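Long-range contacts in alkaline phosphatase (Thermus thermophilus, PDB 7KWD), which probably hydrolyses phosphate monoesters as a homodimer that uses zinc and magnesium ions: residues G48-D53 with T320-L325; V231-D236 with A271-H276; A277-D282 with Q401-A406; F349-R354 with R370-V375. All coordinates share one frame; numbering follows the deposited sequence.

Contact 1 (G48-D53 with T320-L325)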
loop_
_atom_site.group_PDB
_atom_site.type_symbol
_atom_site.label_atom_id
_atom_site.label_comp_id
_atom_site.label_asym_id
_atom_site.label_seq_id
_atom_site.Cartn_x
_atom_site.Cartn_y
_atom_site.Cartn_z
ATOM N N GLY A 48 -0.163 3.766 11.873
ATOM C CA GLY A 48 0.482 2.631 11.225
ATOM C C GLY A 48 -0.357 1.875 10.215
ATOM O O GLY A 48 0.038 0.783 9.770
ATOM N N PHE A 49 -1.463 2.470 9.767
ATOM C CA PHE A 49 -2.476 1.791 8.972
ATOM C C PHE A 49 -2.128 1.843 7.494
ATOM O O PHE A 49 -2.050 2.917 6.898
ATOM C CB PHE A 49 -3.828 2.451 9.240
ATOM C CG PHE A 49 -5.001 1.863 8.504
ATOM C CD1 PHE A 49 -5.482 0.603 8.817
ATOM C CD2 PHE A 49 -5.681 2.626 7.528
ATOM C CE1 PHE A 49 -6.601 0.083 8.179
ATOM C CE2 PHE A 49 -6.790 2.108 6.883
ATOM C CZ PHE A 49 -7.267 0.847 7.219
ATOM N N SER A 50 -1.936 0.671 6.908
ATOM C CA SER A 50 -1.563 0.560 5.502
ATOM C C SER A 50 -2.752 0.131 4.668
ATOM O O SER A 50 -3.803 -0.251 5.197
ATOM C CB SER A 50 -0.424 -0.453 5.345
ATOM O OG SER A 50 -0.929 -1.746 5.458
ATOM N N TRP A 51 -2.572 0.187 3.340
ATOM C CA TRP A 51 -3.606 -0.291 2.429
ATOM C C TRP A 51 -3.690 -1.806 2.435
ATOM O O TRP A 51 -4.738 -2.367 2.075
ATOM C CB TRP A 51 -3.356 0.251 1.009
ATOM C CG TRP A 51 -3.588 1.766 0.931
ATOM C CD1 TRP A 51 -2.660 2.743 0.659
ATOM C CD2 TRP A 51 -4.836 2.448 1.142
ATOM N NE1 TRP A 51 -3.263 3.988 0.706
ATOM C CE2 TRP A 51 -4.596 3.823 0.992
ATOM C CE3 TRP A 51 -6.139 2.017 1.434
ATOM C CZ2 TRP A 51 -5.613 4.770 1.122
ATOM C CZ3 TRP A 51 -7.147 2.963 1.553
ATOM C CH2 TRP A 51 -6.871 4.322 1.395
ATOM N N GLU A 52 -2.640 -2.502 2.861
ATOM C CA GLU A 52 -2.798 -3.940 3.032
ATOM C C GLU A 52 -3.711 -4.228 4.214
ATOM O O GLU A 52 -4.591 -5.082 4.111
ATOM C CB GLU A 52 -1.454 -4.640 3.213
ATOM C CG GLU A 52 -0.470 -4.440 2.068
ATOM C CD GLU A 52 -0.917 -5.044 0.730
ATOM O OE1 GLU A 52 -0.326 -4.658 -0.295
ATOM O OE2 GLU A 52 -1.852 -5.883 0.698
ATOM N N ASP A 53 -3.544 -3.503 5.335
ATOM C CA ASP A 53 -4.459 -3.695 6.449
ATOM C C ASP A 53 -5.890 -3.454 6.008
ATOM O O ASP A 53 -6.823 -4.140 6.454
ATOM C CB ASP A 53 -4.187 -2.739 7.631
ATOM C CG ASP A 53 -2.727 -2.754 8.109
ATOM O OD1 ASP A 53 -2.077 -3.811 8.019
ATOM O OD2 ASP A 53 -2.250 -1.706 8.609
ATOM N N THR A 320 2.821 0.700 8.272
ATOM C CA THR A 320 3.738 -0.111 9.064
ATOM C C THR A 320 3.605 -1.573 8.678
ATOM O O THR A 320 2.491 -2.103 8.566
ATOM C CB THR A 320 3.486 0.072 10.560
ATOM O OG1 THR A 320 3.722 1.428 10.868
ATOM C CG2 THR A 320 4.438 -0.824 11.402
ATOM N N GLY A 321 4.755 -2.217 8.509
ATOM C CA GLY A 321 4.825 -3.604 8.130
ATOM C C GLY A 321 5.463 -3.766 6.769
ATOM O O GLY A 321 6.684 -3.675 6.654
ATOM N N VAL A 322 4.674 -3.980 5.711
ATOM C CA VAL A 322 3.232 -4.007 5.756
ATOM C C VAL A 322 2.782 -5.446 5.625
ATOM O O VAL A 322 3.493 -6.270 5.017
ATOM C CB VAL A 322 2.617 -3.128 4.636
ATOM C CG1 VAL A 322 2.945 -1.650 4.878
ATOM C CG2 VAL A 322 3.058 -3.567 3.265
ATOM N N GLY A 323 1.602 -5.720 6.178
ATOM C CA GLY A 323 1.069 -7.058 6.291
ATOM C C GLY A 323 0.044 -7.395 5.223
ATOM O O GLY A 323 -1.164 -7.186 5.398
ATOM N N GLY A 324 0.517 -7.970 4.124
ATOM C CA GLY A 324 -0.315 -8.181 2.950
ATOM C C GLY A 324 -0.834 -9.604 2.844
ATOM O O GLY A 324 -0.076 -10.578 2.986
ATOM N N LEU A 325 -2.138 -9.706 2.607
ATOM C CA LEU A 325 -2.734 -10.957 2.160
ATOM C C LEU A 325 -2.254 -11.223 0.746
ATOM O O LEU A 325 -2.472 -10.398 -0.143
ATOM C CB LEU A 325 -4.252 -10.875 2.204
ATOM C CG LEU A 325 -4.943 -12.199 1.864
ATOM C CD1 LEU A 325 -4.943 -13.231 3.040
ATOM C CD2 LEU A 325 -6.383 -11.879 1.437
HETATM O O HOH W 1 0.477 -3.366 7.222
HETATM O O HOH W 2 -3.530 -7.214 2.159
HETATM O O HOH W 3 -2.290 -6.595 7.922
#
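A capping box opens helix 51-65 beside the metal centre, and its cap residue Ser50 packs on Val322 of strand 310-325. CB of Ser50 lies 3.6 Å from CG1 of Val322. Within the box, Ser50 OG accepts from Asp53 N at 3.2 Å and more weakly from Glu52 N. In return Ser50 N gives a nearly straight bond (176°) to Asp53 OD2, which it meets from above the carboxylate plane. With chi1 at 76°, Ser50 OG sits between its own N and carbonyl carbon, where it can cap the helix. Water joins the two segments. One molecule donates to Asp53 OD1 and Thr320 O and accepts from Ser50 OG and Gly323 N. Another donates to Asp53 OD1 and Gly323 O. A third links Glu52 OE2 to Leu325 N. The Glu52 chain bends at chi2, and its CG lies 3.8 Å from CG2 of Val322, the two side chains crossing at about a right angle. Its OE1 bonds to Thr434 of the second subunit. Asp53 OD2 also accepts from Asn278, and Thr320 OG1 pairs with the zinc ligand Asp275. Were Ser50 an alanine, the first turn of the helix would probably lose its side-chain cap and the four-bonded water one donor. The buried polar groups of this contact thus meet largely through ordered water, close to the dimer interface.

Contact 2 (V231-D236 with A271-H276). With ZN (zinc ion), chain F.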
loop_
_atom_site.group_PDB
_atom_site.type_symbol
_atom_site.label_atom_id
_atom_site.label_comp_id
_atom_site.label_asym_id
_atom_site.label_seq_id
_atom_site.Cartn_x
_atom_site.Cartn_y
_atom_site.Cartn_z
ATOM N N VAL A 231 -3.083 0.610 26.309
ATOM C CA VAL A 231 -4.318 -0.166 26.491
ATOM C C VAL A 231 -4.201 -1.455 25.696
ATOM O O VAL A 231 -3.598 -1.456 24.603
ATOM C CB VAL A 231 -5.549 0.645 26.042
ATOM C CG1 VAL A 231 -6.827 -0.122 26.300
ATOM C CG2 VAL A 231 -5.553 1.975 26.763
ATOM N N PRO A 232 -4.700 -2.581 26.204
ATOM C CA PRO A 232 -4.607 -3.833 25.449
ATOM C C PRO A 232 -5.257 -3.755 24.067
ATOM O O PRO A 232 -6.265 -3.073 23.853
ATOM C CB PRO A 232 -5.339 -4.845 26.349
ATOM C CG PRO A 232 -5.163 -4.296 27.757
ATOM C CD PRO A 232 -5.163 -2.785 27.596
ATOM N N TYR A 233 -4.685 -4.533 23.146
ATOM C CA TYR A 233 -5.307 -4.758 21.849
ATOM C C TYR A 233 -6.764 -5.181 21.979
ATOM O O TYR A 233 -7.133 -5.940 22.888
ATOM C CB TYR A 233 -4.550 -5.837 21.101
ATOM C CG TYR A 233 -3.156 -5.508 20.698
ATOM C CD1 TYR A 233 -2.915 -4.660 19.622
ATOM C CD2 TYR A 233 -2.062 -6.088 21.358
ATOM C CE1 TYR A 233 -1.597 -4.380 19.211
ATOM C CE2 TYR A 233 -0.766 -5.812 20.968
ATOM C CZ TYR A 233 -0.540 -4.948 19.896
ATOM O OH TYR A 233 0.732 -4.644 19.477
ATOM N N GLU A 234 -7.580 -4.721 21.031
ATOM C CA GLU A 234 -8.957 -5.202 20.929
ATOM C C GLU A 234 -9.055 -6.735 20.983
ATOM O O GLU A 234 -9.940 -7.281 21.645
ATOM C CB GLU A 234 -9.595 -4.680 19.640
ATOM C CG GLU A 234 -11.014 -5.180 19.379
ATOM C CD GLU A 234 -12.052 -4.706 20.390
ATOM O OE1 GLU A 234 -11.815 -3.755 21.184
ATOM O OE2 GLU A 234 -13.130 -5.331 20.411
ATOM N N ILE A 235 -8.167 -7.448 20.291
ATOM C CA ILE A 235 -8.316 -8.904 20.284
ATOM C C ILE A 235 -8.211 -9.454 21.703
ATOM O O ILE A 235 -8.897 -10.413 22.065
ATOM C CB ILE A 235 -7.287 -9.550 19.332
ATOM C CG1 ILE A 235 -7.663 -11.014 19.093
ATOM C CG2 ILE A 235 -5.857 -9.426 19.854
ATOM C CD1 ILE A 235 -6.821 -11.722 18.056
ATOM N N ASP A 236 -7.382 -8.840 22.533
ATOM C CA ASP A 236 -7.193 -9.317 23.898
ATOM C C ASP A 236 -8.350 -8.868 24.784
ATOM O O ASP A 236 -8.883 -9.666 25.559
ATOM C CB ASP A 236 -5.835 -8.830 24.414
ATOM C CG ASP A 236 -4.657 -9.386 23.598
ATOM O OD1 ASP A 236 -4.733 -10.544 23.151
ATOM O OD2 ASP A 236 -3.641 -8.673 23.400
ATOM N N ALA A 271 -6.491 5.370 17.041
ATOM C CA ALA A 271 -6.389 3.914 17.020
ATOM C C ALA A 271 -4.903 3.641 16.906
ATOM O O ALA A 271 -4.367 3.373 15.834
ATOM C CB ALA A 271 -7.178 3.316 15.868
ATOM N N GLY A 272 -4.223 3.763 18.054
ATOM C CA GLY A 272 -2.781 3.825 18.051
ATOM C C GLY A 272 -2.064 2.519 18.042
ATOM O O GLY A 272 -0.824 2.507 17.923
ATOM N N ARG A 273 -2.771 1.395 18.181
ATOM C CA ARG A 273 -2.091 0.109 18.285
ATOM C C ARG A 273 -2.224 -0.726 17.020
ATOM O O ARG A 273 -1.680 -1.842 16.956
ATOM C CB ARG A 273 -2.601 -0.666 19.506
ATOM C CG ARG A 273 -2.498 0.173 20.813
ATOM C CD ARG A 273 -2.238 -0.647 22.084
ATOM N NE ARG A 273 -0.897 -1.235 22.035
ATOM C CZ ARG A 273 -0.533 -2.316 22.711
ATOM N NH1 ARG A 273 -1.395 -2.936 23.511
ATOM N NH2 ARG A 273 0.699 -2.765 22.570
ATOM N N ILE A 274 -2.889 -0.196 15.992
ATOM C CA ILE A 274 -2.728 -0.757 14.656
ATOM C C ILE A 274 -1.249 -0.831 14.320
ATOM O O ILE A 274 -0.744 -1.877 13.901
ATOM C CB ILE A 274 -3.497 0.080 13.620
ATOM C CG1 ILE A 274 -5.008 0.004 13.884
ATOM C CG2 ILE A 274 -3.116 -0.348 12.208
ATOM C CD1 ILE A 274 -5.808 1.067 13.100
ATOM N N ASP A 275 -0.537 0.291 14.512
ATOM C CA ASP A 275 0.914 0.344 14.348
ATOM C C ASP A 275 1.598 -0.771 15.129
ATOM O O ASP A 275 2.374 -1.543 14.572
ATOM C CB ASP A 275 1.410 1.726 14.798
ATOM C CG ASP A 275 2.881 1.915 14.617
ATOM O OD1 ASP A 275 3.344 1.834 13.446
ATOM O OD2 ASP A 275 3.566 2.176 15.638
ATOM N N HIS A 276 1.261 -0.909 16.410
ATOM C CA HIS A 276 1.949 -1.869 17.262
ATOM C C HIS A 276 1.744 -3.290 16.768
ATOM O O HIS A 276 2.688 -4.082 16.718
ATOM C CB HIS A 276 1.457 -1.744 18.704
ATOM C CG HIS A 276 1.727 -0.401 19.295
ATOM N ND1 HIS A 276 1.236 -0.016 20.513
ATOM C CD2 HIS A 276 2.417 0.659 18.818
ATOM C CE1 HIS A 276 1.620 1.219 20.781
ATOM N NE2 HIS A 276 2.340 1.654 19.767
HETATM ZN ZN ZN F . 5.439 2.424 15.013
#
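Arg273 lays its guanidinium over one face of the Tyr233 ring. The planes are 21° apart and their centres 4.0 Å, so the pair is both a stack and a cation-pi contact. Arg273 CZ stands 18° off the ring normal. The arginine chain bends at chi2 and chi3, which folds the guanidinium back over the ring, and CB of Arg273 also touches Tyr233 CE1. The backbone O of Arg273 comes in at the ring edge, in its plane, 3.4 Å from Tyr233 CE1. NH1 of Arg273 donates to Val231 O at 2.9 Å, reaching the oxygen from above the carbonyl plane.

Tyr233 is the N-cap residue of helix 234-239. Its partners belong to the start of helix 273-280, which follows strand 265-271 and carries zinc ligands. Asp275, in the first turn of that helix, binds the zinc ion through OD2 at 2.0 Å; His279 and His433 share the metal.

Next to the stack, NE of Arg273 donates to ND1 of His276 at 2.9 Å. This bond is nearly straight (173°) and lies close to the planes of both groups, so it holds the imidazole against rotation. NH2 of Arg273 has its strongest partner in Glu350, through a salt bridge. The Tyr233 hydroxyl ends 3.1 Å from CB of His276, a tight fit beside the backbone of the zinc-binding helix.

Contact 3 (A277-D282 with Q401-A406). With ZN (zinc ion), chain F.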
loop_
_atom_site.group_PDB
_atom_site.type_symbol
_atom_site.label_atom_id
_atom_site.label_comp_id
_atom_site.label_asym_id
_atom_site.label_seq_id
_atom_site.Cartn_x
_atom_site.Cartn_y
_atom_site.Cartn_z
ATOM N N ALA A 277 0.504 -3.641 16.421
ATOM C CA ALA A 277 0.265 -4.982 15.915
ATOM C C ALA A 277 1.037 -5.206 14.636
ATOM O O ALA A 277 1.540 -6.305 14.391
ATOM C CB ALA A 277 -1.224 -5.209 15.677
ATOM N N ASN A 278 1.117 -4.177 13.787
ATOM C CA ASN A 278 1.866 -4.346 12.547
ATOM C C ASN A 278 3.338 -4.543 12.834
ATOM O O ASN A 278 4.019 -5.265 12.089
ATOM C CB ASN A 278 1.653 -3.156 11.619
ATOM C CG ASN A 278 0.260 -3.168 10.974
ATOM O OD1 ASN A 278 -0.400 -4.196 10.893
ATOM N ND2 ASN A 278 -0.177 -2.004 10.533
ATOM N N HIS A 279 3.849 -3.871 13.884
ATOM C CA HIS A 279 5.212 -4.108 14.356
ATOM C C HIS A 279 5.406 -5.569 14.766
ATOM O O HIS A 279 6.408 -6.196 14.401
ATOM C CB HIS A 279 5.527 -3.193 15.540
ATOM C CG HIS A 279 5.934 -1.809 15.157
ATOM N ND1 HIS A 279 6.960 -1.556 14.274
ATOM C CD2 HIS A 279 5.452 -0.597 15.532
ATOM C CE1 HIS A 279 7.111 -0.253 14.140
ATOM N NE2 HIS A 279 6.222 0.347 14.908
ATOM N N LEU A 280 4.451 -6.130 15.530
ATOM C CA LEU A 280 4.548 -7.544 15.889
ATOM C C LEU A 280 4.450 -8.482 14.678
ATOM O O LEU A 280 4.837 -9.648 14.784
ATOM C CB LEU A 280 3.443 -7.943 16.863
ATOM C CG LEU A 280 3.199 -7.021 18.045
ATOM C CD1 LEU A 280 2.112 -7.553 18.913
ATOM C CD2 LEU A 280 4.460 -6.855 18.827
ATOM N N ASN A 281 3.934 -8.010 13.548
ATOM C CA ASN A 281 3.607 -8.853 12.392
ATOM C C ASN A 281 2.459 -9.791 12.751
ATOM O O ASN A 281 2.481 -10.962 12.377
ATOM C CB ASN A 281 4.793 -9.672 11.898
ATOM C CG ASN A 281 5.782 -8.875 11.068
ATOM O OD1 ASN A 281 6.624 -9.479 10.427
ATOM N ND2 ASN A 281 5.707 -7.535 11.106
ATOM N N ASP A 282 1.494 -9.289 13.509
ATOM C CA ASP A 282 0.349 -10.053 13.983
ATOM C C ASP A 282 -0.911 -9.564 13.262
ATOM O O ASP A 282 -1.613 -8.655 13.718
ATOM C CB ASP A 282 0.220 -9.916 15.487
ATOM C CG ASP A 282 -0.923 -10.732 16.051
ATOM O OD1 ASP A 282 -1.775 -11.218 15.261
ATOM O OD2 ASP A 282 -0.982 -10.874 17.292
ATOM N N GLN A 401 13.477 -7.860 9.908
ATOM C CA GLN A 401 12.424 -8.205 10.863
ATOM C C GLN A 401 12.851 -7.716 12.250
ATOM O O GLN A 401 13.243 -8.490 13.123
ATOM C CB GLN A 401 12.162 -9.700 10.816
ATOM C CG GLN A 401 11.744 -10.251 9.434
ATOM C CD GLN A 401 10.253 -10.076 9.106
ATOM O OE1 GLN A 401 9.779 -10.586 8.087
ATOM N NE2 GLN A 401 9.523 -9.345 9.956
ATOM N N GLY A 402 12.709 -6.419 12.476
ATOM C CA GLY A 402 13.352 -5.741 13.584
ATOM C C GLY A 402 12.615 -5.746 14.907
ATOM O O GLY A 402 13.060 -5.105 15.863
ATOM N N VAL A 403 11.501 -6.439 15.011
ATOM C CA VAL A 403 10.706 -6.463 16.231
ATOM C C VAL A 403 10.639 -7.907 16.712
ATOM O O VAL A 403 10.110 -8.787 16.010
ATOM C CB VAL A 403 9.315 -5.865 15.992
ATOM C CG1 VAL A 403 8.436 -6.078 17.212
ATOM C CG2 VAL A 403 9.447 -4.354 15.649
ATOM N N GLN A 404 11.195 -8.157 17.894
ATOM C CA GLN A 404 11.425 -9.519 18.359
ATOM C C GLN A 404 11.080 -9.624 19.825
ATOM O O GLN A 404 11.240 -8.660 20.575
ATOM C CB GLN A 404 12.883 -9.934 18.120
ATOM C CG GLN A 404 13.321 -9.865 16.660
ATOM C CD GLN A 404 12.725 -11.003 15.850
ATOM O OE1 GLN A 404 12.083 -11.885 16.414
ATOM N NE2 GLN A 404 12.936 -10.989 14.528
ATOM N N PRO A 405 10.595 -10.791 20.270
ATOM C CA PRO A 405 10.549 -11.996 19.431
ATOM C C PRO A 405 9.324 -12.143 18.515
ATOM O O PRO A 405 9.213 -13.145 17.821
ATOM C CB PRO A 405 10.544 -13.120 20.472
ATOM C CG PRO A 405 9.785 -12.533 21.630
ATOM C CD PRO A 405 10.101 -11.048 21.637
ATOM N N ALA A 406 8.446 -11.140 18.477
ATOM C CA ALA A 406 7.173 -11.299 17.775
ATOM C C ALA A 406 7.354 -11.683 16.314
ATOM O O ALA A 406 6.587 -12.502 15.792
ATOM C CB ALA A 406 6.353 -10.018 17.868
HETATM ZN ZN ZN F . 5.439 2.424 15.013
HETATM O O HOH W 4 6.992 -11.960 9.426
#
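The C-terminal end of helix 273-280, which carries the zinc ligand His279, meets the loop leading into helix 406-412. Val403 packs against the last turn. Its CB is 3.3 Å from the backbone O of His279, and its CG2 is 4.0 Å from His279 ND1. The two side chains cross at about a right angle. NE2 of His279 binds the zinc ion at 2.2 Å, while ND1 bonds to Gly431 O. The ring is therefore fixed at both nitrogens, with the valine methyl beside it. The helix closes here in a Schellman motif: Asn281 has positive phi, Asp282 N bonds to Ala277 O, and Asn281 N bonds weakly to Asn278 O. The Asn281 side chain uses both ends of its amide. Its ND2 donates back to Asn278 O, in the plane of its amide, and also bonds to Ser430 O. Its OD1 accepts from NE2 of Gln401 at 2.9 Å, with the two amide planes 75° apart. A water also donates to that OD1. The Gln401 chain bends at chi2 to bring NE2 there. At the start of helix 406-412, CB of Ala406 rests 3.7 Å from CB of Leu280.

Contact 4 (F349-R354 with R370-V375)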
loop_
_atom_site.group_PDB
_atom_site.type_symbol
_atom_site.label_atom_id
_atom_site.label_comp_id
_atom_site.label_asym_id
_atom_site.label_seq_id
_atom_site.Cartn_x
_atom_site.Cartn_y
_atom_site.Cartn_z
ATOM N N PHE A 349 0.135 -11.728 19.887
ATOM C CA PHE A 349 1.481 -12.151 20.263
ATOM C C PHE A 349 1.909 -11.543 21.599
ATOM O O PHE A 349 2.671 -12.160 22.346
ATOM C CB PHE A 349 2.473 -11.742 19.172
ATOM C CG PHE A 349 2.428 -12.594 17.916
ATOM C CD1 PHE A 349 1.930 -13.884 17.936
ATOM C CD2 PHE A 349 2.918 -12.097 16.714
ATOM C CE1 PHE A 349 1.926 -14.652 16.788
ATOM C CE2 PHE A 349 2.902 -12.856 15.571
ATOM C CZ PHE A 349 2.414 -14.142 15.610
ATOM N N GLU A 350 1.469 -10.319 21.886
ATOM C CA GLU A 350 1.857 -9.630 23.114
ATOM C C GLU A 350 1.299 -10.340 24.325
ATOM O O GLU A 350 1.975 -10.477 25.353
ATOM C CB GLU A 350 1.364 -8.182 23.064
ATOM C CG GLU A 350 1.409 -7.424 24.386
ATOM C CD GLU A 350 0.913 -5.979 24.241
ATOM O OE1 GLU A 350 -0.245 -5.697 24.622
ATOM O OE2 GLU A 350 1.677 -5.130 23.733
ATOM N N HIS A 351 0.057 -10.795 24.216
ATOM C CA HIS A 351 -0.568 -11.515 25.319
ATOM C C HIS A 351 0.014 -12.910 25.446
ATOM O O HIS A 351 0.369 -13.341 26.547
ATOM C CB HIS A 351 -2.055 -11.547 25.084
ATOM C CG HIS A 351 -2.829 -12.221 26.155
ATOM N ND1 HIS A 351 -3.293 -11.552 27.263
ATOM C CD2 HIS A 351 -3.255 -13.498 26.271
ATOM C CE1 HIS A 351 -3.980 -12.390 28.013
ATOM N NE2 HIS A 351 -3.977 -13.575 27.431
ATOM N N MET A 352 0.183 -13.603 24.319
ATOM C CA MET A 352 0.888 -14.876 24.327
ATOM C C MET A 352 2.221 -14.752 25.049
ATOM O O MET A 352 2.511 -15.520 25.967
ATOM C CB MET A 352 1.084 -15.378 22.894
ATOM C CG MET A 352 -0.250 -15.790 22.218
ATOM S SD MET A 352 -0.158 -16.097 20.419
ATOM C CE MET A 352 1.032 -17.511 20.455
ATOM N N LEU A 353 3.045 -13.774 24.660
ATOM C CA LEU A 353 4.343 -13.614 25.306
ATOM C C LEU A 353 4.171 -13.409 26.808
ATOM O O LEU A 353 4.917 -13.964 27.620
ATOM C CB LEU A 353 5.084 -12.442 24.693
ATOM C CG LEU A 353 6.219 -12.672 23.706
ATOM C CD1 LEU A 353 6.331 -14.097 23.216
ATOM C CD2 LEU A 353 6.097 -11.721 22.495
ATOM N N ARG A 354 3.180 -12.624 27.199
ATOM C CA ARG A 354 2.927 -12.418 28.619
ATOM C C ARG A 354 2.596 -13.743 29.297
ATOM O O ARG A 354 3.170 -14.086 30.330
ATOM C CB ARG A 354 1.808 -11.394 28.743
ATOM C CG ARG A 354 1.575 -10.769 30.066
ATOM C CD ARG A 354 0.416 -9.781 29.905
ATOM N NE ARG A 354 0.788 -8.623 29.083
ATOM C CZ ARG A 354 0.014 -8.024 28.165
ATOM N NH1 ARG A 354 -1.231 -8.458 27.883
ATOM N NH2 ARG A 354 0.506 -6.966 27.519
ATOM N N ARG A 370 -1.713 -23.025 19.621
ATOM C CA ARG A 370 -2.954 -23.766 19.426
ATOM C C ARG A 370 -4.133 -22.996 20.000
ATOM O O ARG A 370 -5.149 -22.792 19.329
ATOM C CB ARG A 370 -2.847 -25.147 20.088
ATOM C CG ARG A 370 -3.835 -26.230 19.586
ATOM C CD ARG A 370 -4.044 -27.364 20.630
ATOM N NE ARG A 370 -4.509 -26.832 21.915
ATOM C CZ ARG A 370 -5.722 -26.317 22.109
ATOM N NH1 ARG A 370 -6.586 -26.301 21.110
ATOM N NH2 ARG A 370 -6.078 -25.817 23.290
ATOM N N ALA A 371 -4.025 -22.565 21.242
ATOM C CA ALA A 371 -5.184 -21.989 21.896
ATOM C C ALA A 371 -5.496 -20.575 21.424
ATOM O O ALA A 371 -6.665 -20.204 21.345
ATOM C CB ALA A 371 -4.959 -21.993 23.406
ATOM N N MET A 372 -4.491 -19.787 21.078
ATOM C CA MET A 372 -4.707 -18.376 20.816
ATOM C C MET A 372 -4.576 -17.986 19.354
ATOM O O MET A 372 -5.128 -16.950 18.969
ATOM C CB MET A 372 -3.749 -17.554 21.692
ATOM C CG MET A 372 -4.111 -17.674 23.194
ATOM S SD MET A 372 -3.006 -16.810 24.346
ATOM C CE MET A 372 -2.020 -18.187 24.960
ATOM N N LYS A 373 -3.925 -18.808 18.525
ATOM C CA LYS A 373 -3.883 -18.579 17.088
ATOM C C LYS A 373 -4.570 -19.647 16.239
ATOM O O LYS A 373 -4.715 -19.433 15.036
ATOM C CB LYS A 373 -2.420 -18.449 16.625
ATOM C CG LYS A 373 -1.720 -17.200 17.205
ATOM C CD LYS A 373 -2.420 -15.909 16.756
ATOM C CE LYS A 373 -1.547 -14.660 17.018
ATOM N NZ LYS A 373 -2.413 -13.435 17.097
ATOM N N GLY A 374 -5.025 -20.758 16.819
ATOM C CA GLY A 374 -5.568 -21.843 16.032
ATOM C C GLY A 374 -4.546 -22.527 15.139
ATOM O O GLY A 374 -4.894 -23.016 14.064
ATOM N N VAL A 375 -3.288 -22.556 15.558
ATOM C CA VAL A 375 -2.168 -23.017 14.746
ATOM C C VAL A 375 -1.520 -24.204 15.453
ATOM O O VAL A 375 -1.365 -24.191 16.680
ATOM C CB VAL A 375 -1.128 -21.888 14.533
ATOM C CG1 VAL A 375 0.242 -22.435 14.093
ATOM C CG2 VAL A 375 -1.637 -20.875 13.510
#
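Met352 slides along Met372, the two side chains running in opposite directions, with CG of Met352 3.6 Å from SD of Met372. This is a helix-to-helix contact between 349-356 and the C-terminal end of 362-373, held mainly by sulfur and methylene groups. The second methionine also reaches His351: its SD lies 3.8 Å from CD2 of that imidazole, in the ring plane, so the Met-aromatic contact is edge-on. A chi1 of -178° sets the His351 ring opposite its own N, on the side where the sulfur of Met372 arrives.

Met352 SD itself lies 3.7 Å from CG of Lys373. The same sulfur lies at the edge of the Phe349 ring, in its plane. A serine in place of Met352 would probably open a gap between the two helices and leave Met372 and the aliphatic part of Lys373 without their common neighbour. Met409 of helix 406-412 touches both Phe349 and Met352 and so continues this apolar layer.

Lys373 runs past the sulfur toward Phe349. Its chain turns at chi2 and is extended beyond it. The ammonium stands 4.8 Å from the Phe349 centroid, 27° off the normal, an off-centre cation-pi contact. Its polar partners are Ala347 O, Gln345 OE1 and the carboxylate of Asp282, which would be expected to balance the charge in this buried spot. The closest touch on the ring is carbon on carbon: CE of Lys373 lies 3.5 Å from CE1 of Phe349.

Contacts 2 and 3 share helix 273-280, which gives Asp275 and His279 to one zinc ion; contact 2 takes its start and contact 3 its end. Contact 1 touches both, through Thr320 with Asp275 and Asp53 with Asn278. The centre of contact 4 lies farthest from the centre of the chain, about 22 Å, and that of contact 2 nearest, about 8 Å. Contacts 1, 2 and 4 are buried; contact 3 is partly buried. Their chemistry differs: water bridges in contact 1, a stacked arginine in contact 2, amide and methyl contacts in contact 3, sulfur and methylenes in contact 4. Salt bridges tie contact 4 to contact 2 by Glu350 and to contact 3 by Asp282. Contacts 1 and 3 also touch the second subunit.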